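Local coordinates for putative secreted protein (Streptomyces sp. SirexAA-E, PDB 4PEY), which hydrolyses laminarin and laminarioligosaccharides as a secreted exo-beta-1,3-glucanase, cutting from the non-reducing ends of the chains and giving glucose and laminaribiose as end products, at residues Ala468-Gly472 / Asp473-Tyr477; Asn187-Trp190 / Asn191-Phe194; Ile298-Arg302 / Ala303-Ala307; Val421-Gly425 / Asp426-Ala430. The protein carries 1 engineered substitution. One frame throughout, in Å; residues are numbered along the deposited sequence.

Contact 1 (Ala468-Gly472 / Asp473-Tyr477)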
loop_
_atom_site.group_PDB
_atom_site.type_symbol
_atom_site.label_atom_id
_atom_site.label_comp_id
_atom_site.label_asym_id
_atom_site.label_seq_id
_atom_site.Cartn_x
_atom_site.Cartn_y
_atom_site.Cartn_z
ATOM N N ALA A 468 -18.322 -18.782 -14.552
ATOM C CA ALA A 468 -18.311 -17.368 -14.184
ATOM C C ALA A 468 -16.942 -16.729 -14.373
ATOM O O ALA A 468 -16.837 -15.509 -14.477
ATOM C CB ALA A 468 -18.773 -17.197 -12.744
ATOM N N ILE A 469 -15.890 -17.545 -14.402
ATOM C CA ILE A 469 -14.549 -17.003 -14.588
ATOM C C ILE A 469 -13.870 -17.580 -15.832
ATOM O O ILE A 469 -12.653 -17.521 -15.967
ATOM C CB ILE A 469 -13.653 -17.238 -13.339
ATOM C CG1 ILE A 469 -13.524 -18.732 -12.999
ATOM C CG2 ILE A 469 -14.180 -16.426 -12.154
ATOM C CD1 ILE A 469 -12.553 -19.020 -11.856
ATOM N N GLN A 470 -14.657 -18.129 -16.752
ATOM C CA GLN A 470 -14.079 -18.644 -17.990
ATOM C C GLN A 470 -13.498 -17.487 -18.805
ATOM O O GLN A 470 -14.132 -16.444 -18.968
ATOM C CB GLN A 470 -15.112 -19.418 -18.808
ATOM C CG GLN A 470 -14.514 -20.179 -19.993
ATOM C CD GLN A 470 -13.680 -21.394 -19.576
ATOM O OE1 GLN A 470 -13.921 -22.010 -18.532
ATOM N NE2 GLN A 470 -12.702 -21.746 -20.402
ATOM N N ASN A 471 -12.280 -17.690 -19.296
ATOM C CA ASN A 471 -11.490 -16.660 -19.955
ATOM C C ASN A 471 -11.026 -17.184 -21.310
ATOM O O ASN A 471 -9.879 -17.588 -21.466
ATOM C CB ASN A 471 -10.306 -16.284 -19.056
ATOM C CG ASN A 471 -9.326 -15.321 -19.712
ATOM O OD1 ASN A 471 -9.657 -14.610 -20.663
ATOM N ND2 ASN A 471 -8.099 -15.298 -19.193
ATOM N N GLY A 472 -11.923 -17.199 -22.289
ATOM C CA GLY A 472 -11.616 -17.851 -23.550
ATOM C C GLY A 472 -11.439 -19.337 -23.289
ATOM O O GLY A 472 -12.344 -19.978 -22.753
ATOM N N ASP A 473 -10.278 -19.891 -23.633
ATOM C CA ASP A 473 -9.992 -21.300 -23.391
ATOM C C ASP A 473 -9.240 -21.512 -22.080
ATOM O O ASP A 473 -8.733 -22.605 -21.817
ATOM C CB ASP A 473 -9.186 -21.885 -24.549
ATOM C CG ASP A 473 -9.948 -21.867 -25.858
ATOM O OD1 ASP A 473 -11.148 -22.220 -25.856
ATOM O OD2 ASP A 473 -9.349 -21.493 -26.888
ATOM N N ILE A 474 -9.153 -20.462 -21.270
ATOM C CA ILE A 474 -8.449 -20.540 -19.994
ATOM C C ILE A 474 -9.444 -20.537 -18.836
ATOM O O ILE A 474 -10.403 -19.759 -18.833
ATOM C CB ILE A 474 -7.443 -19.369 -19.849
ATOM C CG1 ILE A 474 -6.381 -19.461 -20.952
ATOM C CG2 ILE A 474 -6.788 -19.342 -18.461
ATOM C CD1 ILE A 474 -5.489 -18.256 -21.027
ATOM N N LYS A 475 -9.222 -21.419 -17.859
ATOM C CA LYS A 475 -10.015 -21.416 -16.636
ATOM C C LYS A 475 -9.532 -20.308 -15.709
ATOM O O LYS A 475 -8.421 -20.369 -15.186
ATOM C CB LYS A 475 -9.933 -22.760 -15.918
ATOM C CG LYS A 475 -10.563 -23.917 -16.669
ATOM C CD LYS A 475 -10.406 -25.180 -15.846
ATOM C CE LYS A 475 -10.582 -26.443 -16.669
ATOM N NZ LYS A 475 -10.107 -27.620 -15.883
ATOM N N GLY A 476 -10.358 -19.292 -15.510
ATOM C CA GLY A 476 -9.974 -18.187 -14.652
ATOM C C GLY A 476 -9.155 -17.120 -15.362
ATOM O O GLY A 476 -8.675 -17.307 -16.487
ATOM N N TYR A 477 -9.016 -15.989 -14.683
ATOM C CA TYR A 477 -8.200 -14.872 -15.129
ATOM C C TYR A 477 -6.969 -14.781 -14.257
ATOM O O TYR A 477 -7.089 -14.775 -13.032
ATOM C CB TYR A 477 -8.984 -13.560 -15.040
ATOM C CG TYR A 477 -10.150 -13.461 -15.996
ATOM C CD1 TYR A 477 -11.361 -14.087 -15.719
ATOM C CD2 TYR A 477 -10.041 -12.725 -17.171
ATOM C CE1 TYR A 477 -12.434 -13.992 -16.604
ATOM C CE2 TYR A 477 -11.095 -12.625 -18.049
ATOM C CZ TYR A 477 -12.287 -13.258 -17.769
ATOM O OH TYR A 477 -13.328 -13.130 -18.662
HETATM O O HOH W 1 -11.205 -24.293 -20.375
#

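Contact 2 (Asn187-Trp190 / Asn191-Phe194)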
loop_
_atom_site.group_PDB
_atom_site.type_symbol
_atom_site.label_atom_id
_atom_site.label_comp_id
_atom_site.label_asym_id
_atom_site.label_seq_id
_atom_site.Cartn_x
_atom_site.Cartn_y
_atom_site.Cartn_z
ATOM N N ASN A 187 12.442 -15.241 10.161
ATOM C CA ASN A 187 11.915 -16.357 9.377
ATOM C C ASN A 187 11.157 -15.888 8.145
ATOM O O ASN A 187 10.839 -14.699 8.009
ATOM C CB ASN A 187 10.998 -17.235 10.244
ATOM C CG ASN A 187 9.687 -16.546 10.606
ATOM O OD1 ASN A 187 9.662 -15.606 11.401
ATOM N ND2 ASN A 187 8.587 -17.024 10.031
ATOM N N GLY A 188 10.883 -16.828 7.242
ATOM C CA GLY A 188 10.021 -16.575 6.099
ATOM C C GLY A 188 8.965 -17.660 6.033
ATOM O O GLY A 188 9.234 -18.805 6.380
ATOM N N VAL A 189 7.762 -17.302 5.594
ATOM C CA VAL A 189 6.656 -18.252 5.520
ATOM C C VAL A 189 6.370 -18.603 4.056
ATOM O O VAL A 189 6.747 -19.692 3.612
ATOM C CB VAL A 189 5.410 -17.695 6.237
ATOM C CG1 VAL A 189 4.218 -18.642 6.099
ATOM C CG2 VAL A 189 5.746 -17.475 7.712
ATOM N N TRP A 190 5.753 -17.690 3.299
ATOM C CA TRP A 190 5.528 -17.937 1.865
ATOM C C TRP A 190 6.344 -17.034 0.937
ATOM O O TRP A 190 6.780 -17.482 -0.127
ATOM C CB TRP A 190 4.049 -17.772 1.493
ATOM C CG TRP A 190 3.111 -18.726 2.181
ATOM C CD1 TRP A 190 3.426 -19.889 2.824
ATOM C CD2 TRP A 190 1.699 -18.557 2.319
ATOM N NE1 TRP A 190 2.288 -20.463 3.344
ATOM C CE2 TRP A 190 1.213 -19.667 3.042
ATOM C CE3 TRP A 190 0.796 -17.586 1.879
ATOM C CZ2 TRP A 190 -0.135 -19.818 3.360
ATOM C CZ3 TRP A 190 -0.541 -17.737 2.188
ATOM C CH2 TRP A 190 -0.996 -18.848 2.923
ATOM N N ASN A 191 6.540 -15.772 1.319
ATOM C CA ASN A 191 7.176 -14.818 0.408
ATOM C C ASN A 191 7.674 -13.584 1.131
ATOM O O ASN A 191 6.929 -12.616 1.281
ATOM C CB ASN A 191 6.197 -14.403 -0.702
ATOM C CG ASN A 191 6.739 -13.279 -1.588
ATOM O OD1 ASN A 191 7.948 -13.083 -1.700
ATOM N ND2 ASN A 191 5.830 -12.525 -2.206
ATOM N N MET A 192 8.896 -13.604 1.601
ATOM C CA MET A 192 9.533 -12.436 2.153
ATOM C C MET A 192 10.516 -11.830 1.159
ATOM O O MET A 192 11.486 -12.446 0.791
ATOM C CB MET A 192 10.251 -12.770 3.470
ATOM C CG MET A 192 9.400 -12.892 4.730
ATOM S SD MET A 192 7.841 -13.847 4.619
ATOM C CE MET A 192 7.152 -13.527 6.240
ATOM N N THR A 193 10.191 -10.645 0.691
ATOM C CA THR A 193 10.973 -9.976 -0.341
ATOM C C THR A 193 11.652 -8.714 0.217
ATOM O O THR A 193 11.069 -7.973 1.028
ATOM C CB THR A 193 10.079 -9.626 -1.566
ATOM O OG1 THR A 193 9.616 -10.836 -2.174
ATOM C CG2 THR A 193 10.828 -8.802 -2.614
ATOM N N PHE A 194 12.893 -8.497 -0.216
ATOM C CA PHE A 194 13.737 -7.393 0.235
ATOM C C PHE A 194 14.365 -6.707 -0.973
ATOM O O PHE A 194 14.892 -7.388 -1.855
ATOM C CB PHE A 194 14.860 -7.905 1.147
ATOM C CG PHE A 194 14.397 -8.840 2.232
ATOM C CD1 PHE A 194 14.237 -10.199 1.979
ATOM C CD2 PHE A 194 14.130 -8.365 3.510
ATOM C CE1 PHE A 194 13.807 -11.062 2.977
ATOM C CE2 PHE A 194 13.703 -9.231 4.519
ATOM C CZ PHE A 194 13.540 -10.577 4.253
#

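Contact 3 (Ile298-Arg302 / Ala303-Ala307)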
loop_
_atom_site.group_PDB
_atom_site.type_symbol
_atom_site.label_atom_id
_atom_site.label_comp_id
_atom_site.label_asym_id
_atom_site.label_seq_id
_atom_site.Cartn_x
_atom_site.Cartn_y
_atom_site.Cartn_z
ATOM N N ILE A 298 -11.069 14.845 -9.229
ATOM C CA ILE A 298 -9.974 15.701 -8.811
ATOM C C ILE A 298 -8.911 15.619 -9.895
ATOM O O ILE A 298 -8.457 14.526 -10.247
ATOM C CB ILE A 298 -9.402 15.273 -7.439
ATOM C CG1 ILE A 298 -10.445 15.509 -6.344
ATOM C CG2 ILE A 298 -8.092 16.001 -7.139
ATOM C CD1 ILE A 298 -10.162 14.738 -5.063
ATOM N N GLU A 299 -8.542 16.771 -10.443
ATOM C CA GLU A 299 -7.595 16.831 -11.547
ATOM C C GLU A 299 -6.294 17.480 -11.110
ATOM O O GLU A 299 -6.276 18.629 -10.668
ATOM C CB GLU A 299 -8.197 17.594 -12.734
ATOM C CG GLU A 299 -9.484 16.965 -13.231
ATOM C CD GLU A 299 -9.877 17.426 -14.609
ATOM O OE1 GLU A 299 -9.209 18.333 -15.147
ATOM O OE2 GLU A 299 -10.861 16.876 -15.150
ATOM N N ILE A 300 -5.205 16.728 -11.225
ATOM C CA ILE A 300 -3.882 17.248 -10.909
ATOM C C ILE A 300 -3.073 17.316 -12.201
ATOM O O ILE A 300 -2.531 16.308 -12.657
ATOM C CB ILE A 300 -3.167 16.368 -9.864
ATOM C CG1 ILE A 300 -4.005 16.281 -8.586
ATOM C CG2 ILE A 300 -1.766 16.909 -9.555
ATOM C CD1 ILE A 300 -3.422 15.366 -7.542
ATOM N N ASP A 301 -3.029 18.502 -12.805
ATOM C CA ASP A 301 -2.374 18.685 -14.102
ATOM C C ASP A 301 -1.306 19.773 -14.033
ATOM O O ASP A 301 -1.104 20.544 -14.980
ATOM C CB ASP A 301 -3.402 19.020 -15.188
ATOM C CG ASP A 301 -2.866 18.767 -16.584
ATOM O OD1 ASP A 301 -1.923 17.955 -16.716
ATOM O OD2 ASP A 301 -3.370 19.384 -17.546
ATOM N N ARG A 302 -0.629 19.827 -12.893
ATOM C CA ARG A 302 0.483 20.742 -12.684
ATOM C C ARG A 302 1.673 19.918 -12.216
ATOM O O ARG A 302 1.548 19.130 -11.274
ATOM C CB ARG A 302 0.132 21.807 -11.653
ATOM C CG ARG A 302 1.152 22.923 -11.564
ATOM C CD ARG A 302 0.870 23.856 -10.390
ATOM N NE ARG A 302 1.481 23.368 -9.152
ATOM C CZ ARG A 302 0.810 23.011 -8.062
ATOM N NH1 ARG A 302 1.466 22.592 -6.991
ATOM N NH2 ARG A 302 -0.513 23.087 -8.032
ATOM N N ALA A 303 2.816 20.089 -12.869
ATOM C CA ALA A 303 4.021 19.358 -12.489
ATOM C C ALA A 303 4.395 19.579 -11.019
ATOM O O ALA A 303 4.203 20.668 -10.476
ATOM C CB ALA A 303 5.176 19.750 -13.385
ATOM N N ASN A 304 4.891 18.516 -10.384
ATOM C CA ASN A 304 5.423 18.562 -9.022
ATOM C C ASN A 304 4.390 18.782 -7.922
ATOM O O ASN A 304 4.750 19.042 -6.770
ATOM C CB ASN A 304 6.521 19.628 -8.925
ATOM C CG ASN A 304 7.821 19.144 -9.505
ATOM O OD1 ASN A 304 8.239 18.014 -9.236
ATOM N ND2 ASN A 304 8.450 19.970 -10.340
ATOM N N THR A 305 3.114 18.648 -8.258
ATOM C CA THR A 305 2.069 18.808 -7.254
ATOM C C THR A 305 2.106 17.666 -6.250
ATOM O O THR A 305 2.100 16.493 -6.639
ATOM C CB THR A 305 0.659 18.853 -7.882
ATOM O OG1 THR A 305 0.585 19.904 -8.849
ATOM C CG2 THR A 305 -0.397 19.097 -6.819
ATOM N N VAL A 306 2.146 18.019 -4.967
ATOM C CA VAL A 306 2.011 17.056 -3.883
ATOM C C VAL A 306 0.546 16.969 -3.460
ATOM O O VAL A 306 -0.094 17.992 -3.217
ATOM C CB VAL A 306 2.876 17.450 -2.659
ATOM C CG1 VAL A 306 2.662 16.479 -1.495
ATOM C CG2 VAL A 306 4.349 17.497 -3.039
ATOM N N ALA A 307 0.017 15.750 -3.376
ATOM C CA ALA A 307 -1.321 15.531 -2.859
ATOM C C ALA A 307 -1.179 14.535 -1.722
ATOM O O ALA A 307 -1.055 13.328 -1.951
ATOM C CB ALA A 307 -2.259 15.010 -3.941
HETATM O O HOH W 2 4.068 22.288 -8.162
#

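Contact 4 (Val421-Gly425 / Asp426-Ala430)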
loop_
_atom_site.group_PDB
_atom_site.type_symbol
_atom_site.label_atom_id
_atom_site.label_comp_id
_atom_site.label_asym_id
_atom_site.label_seq_id
_atom_site.Cartn_x
_atom_site.Cartn_y
_atom_site.Cartn_z
ATOM N N VAL A 421 -5.573 -3.255 -11.453
ATOM C CA VAL A 421 -4.593 -2.312 -11.979
ATOM C C VAL A 421 -4.271 -2.658 -13.426
ATOM O O VAL A 421 -4.057 -3.829 -13.758
ATOM C CB VAL A 421 -3.287 -2.326 -11.145
ATOM C CG1 VAL A 421 -2.251 -1.358 -11.720
ATOM C CG2 VAL A 421 -3.579 -2.005 -9.673
ATOM N N HIS A 422 -4.244 -1.644 -14.286
ATOM C CA HIS A 422 -3.842 -1.836 -15.671
ATOM C C HIS A 422 -2.697 -0.872 -15.964
ATOM O O HIS A 422 -2.894 0.344 -15.943
ATOM C CB HIS A 422 -5.013 -1.598 -16.627
ATOM C CG HIS A 422 -4.706 -1.941 -18.051
ATOM N ND1 HIS A 422 -5.518 -1.576 -19.104
ATOM C CD2 HIS A 422 -3.668 -2.622 -18.594
ATOM C CE1 HIS A 422 -4.997 -2.025 -20.234
ATOM N NE2 HIS A 422 -3.876 -2.664 -19.950
ATOM N N VAL A 423 -1.499 -1.410 -16.195
ATOM C CA VAL A 423 -0.334 -0.575 -16.504
ATOM C C VAL A 423 -0.113 -0.525 -18.009
ATOM O O VAL A 423 0.209 -1.539 -18.636
ATOM C CB VAL A 423 0.960 -1.084 -15.833
ATOM C CG1 VAL A 423 2.136 -0.178 -16.216
ATOM C CG2 VAL A 423 0.802 -1.132 -14.321
ATOM N N LYS A 424 -0.279 0.663 -18.579
ATOM C CA LYS A 424 -0.106 0.849 -20.021
ATOM C C LYS A 424 1.182 1.606 -20.346
ATOM O O LYS A 424 1.708 1.509 -21.454
ATOM C CB LYS A 424 -1.322 1.574 -20.608
ATOM C CG LYS A 424 -2.602 0.738 -20.517
ATOM C CD LYS A 424 -3.876 1.582 -20.532
ATOM C CE LYS A 424 -4.071 2.336 -21.820
ATOM N NZ LYS A 424 -5.250 3.267 -21.712
ATOM N N GLY A 425 1.692 2.356 -19.375
ATOM C CA GLY A 425 2.928 3.103 -19.567
ATOM C C GLY A 425 4.166 2.228 -19.581
ATOM O O GLY A 425 4.145 1.079 -19.107
ATOM N N ASP A 426 5.251 2.792 -20.116
ATOM C CA ASP A 426 6.547 2.122 -20.207
ATOM C C ASP A 426 7.429 2.481 -19.014
ATOM O O ASP A 426 7.292 3.570 -18.447
ATOM C CB ASP A 426 7.276 2.505 -21.507
ATOM C CG ASP A 426 6.536 2.064 -22.756
ATOM O OD1 ASP A 426 5.693 1.146 -22.671
ATOM O OD2 ASP A 426 6.817 2.633 -23.835
ATOM N N ASN A 427 8.340 1.575 -18.654
ATOM C CA ASN A 427 9.304 1.806 -17.575
ATOM C C ASN A 427 8.638 2.101 -16.234
ATOM O O ASN A 427 9.161 2.860 -15.408
ATOM C CB ASN A 427 10.264 2.941 -17.955
ATOM C CG ASN A 427 10.902 2.723 -19.317
ATOM O OD1 ASN A 427 11.362 1.626 -19.622
ATOM N ND2 ASN A 427 10.914 3.760 -20.147
ATOM N N VAL A 428 7.478 1.492 -16.020
ATOM C CA VAL A 428 6.769 1.657 -14.757
ATOM C C VAL A 428 7.319 0.669 -13.728
ATOM O O VAL A 428 7.651 -0.471 -14.061
ATOM C CB VAL A 428 5.243 1.484 -14.956
ATOM C CG1 VAL A 428 4.503 1.441 -13.617
ATOM C CG2 VAL A 428 4.703 2.624 -15.830
ATOM N N LEU A 429 7.469 1.134 -12.492
ATOM C CA LEU A 429 8.021 0.327 -11.409
ATOM C C LEU A 429 6.994 0.233 -10.288
ATOM O O LEU A 429 6.508 1.261 -9.807
ATOM C CB LEU A 429 9.328 0.936 -10.870
ATOM C CG LEU A 429 9.885 0.272 -9.603
ATOM C CD1 LEU A 429 10.341 -1.165 -9.884
ATOM C CD2 LEU A 429 11.014 1.095 -9.004
ATOM N N ALA A 430 6.673 -0.992 -9.884
ATOM C CA ALA A 430 5.820 -1.246 -8.722
ATOM C C ALA A 430 6.653 -1.913 -7.636
ATOM O O ALA A 430 7.255 -2.968 -7.861
ATOM C CB ALA A 430 4.619 -2.125 -9.096
HETATM O O HOH W 3 5.962 -0.537 -17.876
#

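Contact 1 (Ala468-Gly472 / Asp473-Tyr477)
A tight beta hairpin brings Asn471 against Ile474 and Tyr477, its two short strands joined by a type II' turn from Asn471 to Ile474. Asn471 and Ile474 form the antiparallel hydrogen-bonded pair: Asn471 N reaches Ile474 O at 2.8 Å, and Ile474 N returns to Asn471 O at 3.0 Å. Gly472 supplies the positive phi of 65° that the first corner needs, and Asp473 fills the second, solvent-exposed corner. Beyond the next pair, Gln470 with Lys475, a weak bond runs from Gly476 N to Ile469 O. The Asn471 side chain lies flat over one face of the Tyr477 ring, amide and ring planes 11° apart, with Asn471 CB 3.8 Å from the ring centroid in a CH-pi contact. Its ND2 is hydrogen-bonded to Tyr441 OH and makes a weak bond to Gly476 O, while Lys440 NZ bonds Tyr477 OH. On the Gln470 and Lys475 face, a bend at chi2 (71°) folds Gln470 back over the turn, where NE2 meets Gly472 O at 3.0 Å, nearly straight and in the amide plane, and also holds a water. A glycine at the first corner, where phi is positive, is favoured in two-residue type II' hairpins.

Contact 2 (Asn187-Trp190 / Asn191-Phe194)
Met192 reaches back with its sulfur over the backbone of Gly188 and Val189, in the bend that leads into strand 191-198. The closest approach is from Val189 N to Met192 SD, 3.6 Å, a weak N-H...S hydrogen bond that is nevertheless fairly straight at 166°. Met192 SD also lies 3.8 Å from Gly188 CA, and Met192 CG is 4.0 Å from Asn187 O. At the tip, Met192 CE comes within 4.4 Å of Val189 CG2, a loose apolar touch. The bend at chi2 (45°) turns the thioether back along the incoming chain; a flexible, polarisable methionine suits a place where the partner is mostly backbone. Gly188 presents bare backbone, its CA facing the thioether.

One shell further out, Asn187 is fixed by Tyr170 N, which bonds its OD1. On the far side of the bend Thr193 OG1 donates to Asn191 OD1 at 2.8 Å, which helps to hold that amide, and Asn191 ND2 makes a weak bond to Gly493 O. Trp190 packs on substrate-binding Gln173 and lies about 4 Å from a bound glucose, its ring edge-to-face with Tyr497. In the N-terminal parallel beta-helix of this GH55 enzyme, the strand runs between strands 174-178 and 210-220, parallel to both, with Met192 bonded through its backbone to Thr211 and Asn191 to Trp175.

Contact 3 (Ile298-Arg302 / Ala303-Ala307)
Ala303 follows Arg302 into a type II turn that ends at Thr305, a corner of the C-terminal beta-helix that carries the chain from strand 298-300 to strand 306-309. Small and exposed, Ala303 takes the first corner of the turn, and its carbonyl O accepts a 2.8 Å bond from a water that in turn accepts from Arg302 NH1 at 2.9 Å. This water lies at the guanidinium edge, in its plane. Asn304 holds the second corner with a positive phi of 70°, which asparagine tolerates better than most residues, and its OD1 bonds Asn364 ND2.

Thr305 makes both polar and apolar contacts. Beside its backbone N (chi1 -57°), OG1 donates to Arg302 O at 2.7 Å, from above the carbonyl plane, while Thr305 N adds a weak bond to the same oxygen. The hydroxyl oxygen sits over the centre of one guanidinium face, 3.2 Å from Arg302 CZ. No hydrogen bond joins the two side chains, but the positive group probably polarises the hydroxyl. Arg302 is brought there by the bend at chi3 (87°), and its NH2 is tied to Leu283 O and Val279 O. On the apolar side Thr305 CB meets Ile300 CG2 at 3.5 Å.

After Val306, whose backbone N-H donates to His284 ND1, Ala307 turns its methyl to Ile300 CD1 at 3.8 Å, small against large. Strand 298-300 is an outermost strand of its parallel sheet, beside strand 324-326, whereas strand 306-309 pairs with 284-287 and 333-335, and helix 272-280 packs on Thr305 and Ile298.

Contact 4 (Val421-Gly425 / Asp426-Ala430)
Val423 and Val428 face each other across the bend, a corner of the C-terminal beta-helix, that takes the chain out of strand 419-423 and into strand 429-436. Starting from its CB, Val423 sends CG1 anti to the backbone N (chi1 179°), and this branch does the touching: Val423 CG1 is 3.7 Å from Val428 CB, 3.8 Å from Val428 CG2 and 3.9 Å from Val428 CG1. One methyl thus sits against the whole branch point of the other valine, a fit suited to beta-branched residues, which are stiff, compact and at ease in extended backbone.

Gly425, at the end of the outgoing limb, meets Val428 as well. Val428 CG2 lies 3.7 Å from Gly425 O, and glycine suits this place, where the methyl comes close to the backbone. The same carbonyl oxygen accepts from a water at 2.7 Å, and the water accepts in turn from Val428 N at 3.1 Å, bridging the two limbs in place of a direct backbone bond. Asn427 takes the corner with a positive phi of 59°, to which asparagine is well suited, and its OD1 bonds Asn449 ND2. Asp426 is held at both ends: its N bonds Asn392 OD1, its OD1 accepts from Glu448 N.

Both valines pack on Trp445 of strand 443-445, and Val428 also touches Val389 of strand 385-389. These two strands flank 419-423 in the parallel sheet, while Leu429 and Ala430 lie against strand 450-458.

How the contacts relate
Contacts 3 and 4 are corners between stacked parallel strands of the C-terminal right-handed parallel beta-helix of GH55: each leaves a strand of the same eight-stranded sheet, and their centres lie 19 Å apart, away from the annotated sites. Contact 2 belongs to the N-terminal beta-helix, on the opposite side of the chain's centre from contact 3, yet its nearest atoms are about 9 Å from contact 4. Through Trp190 it borders a bound glucose. The hairpin of contact 1 stands farther out, its centre 28 Å from that of the chain and its nearest atoms about 11 Å from contact 4; the Ile469 side chain is about 9 Å from that of substrate-binding Arg403.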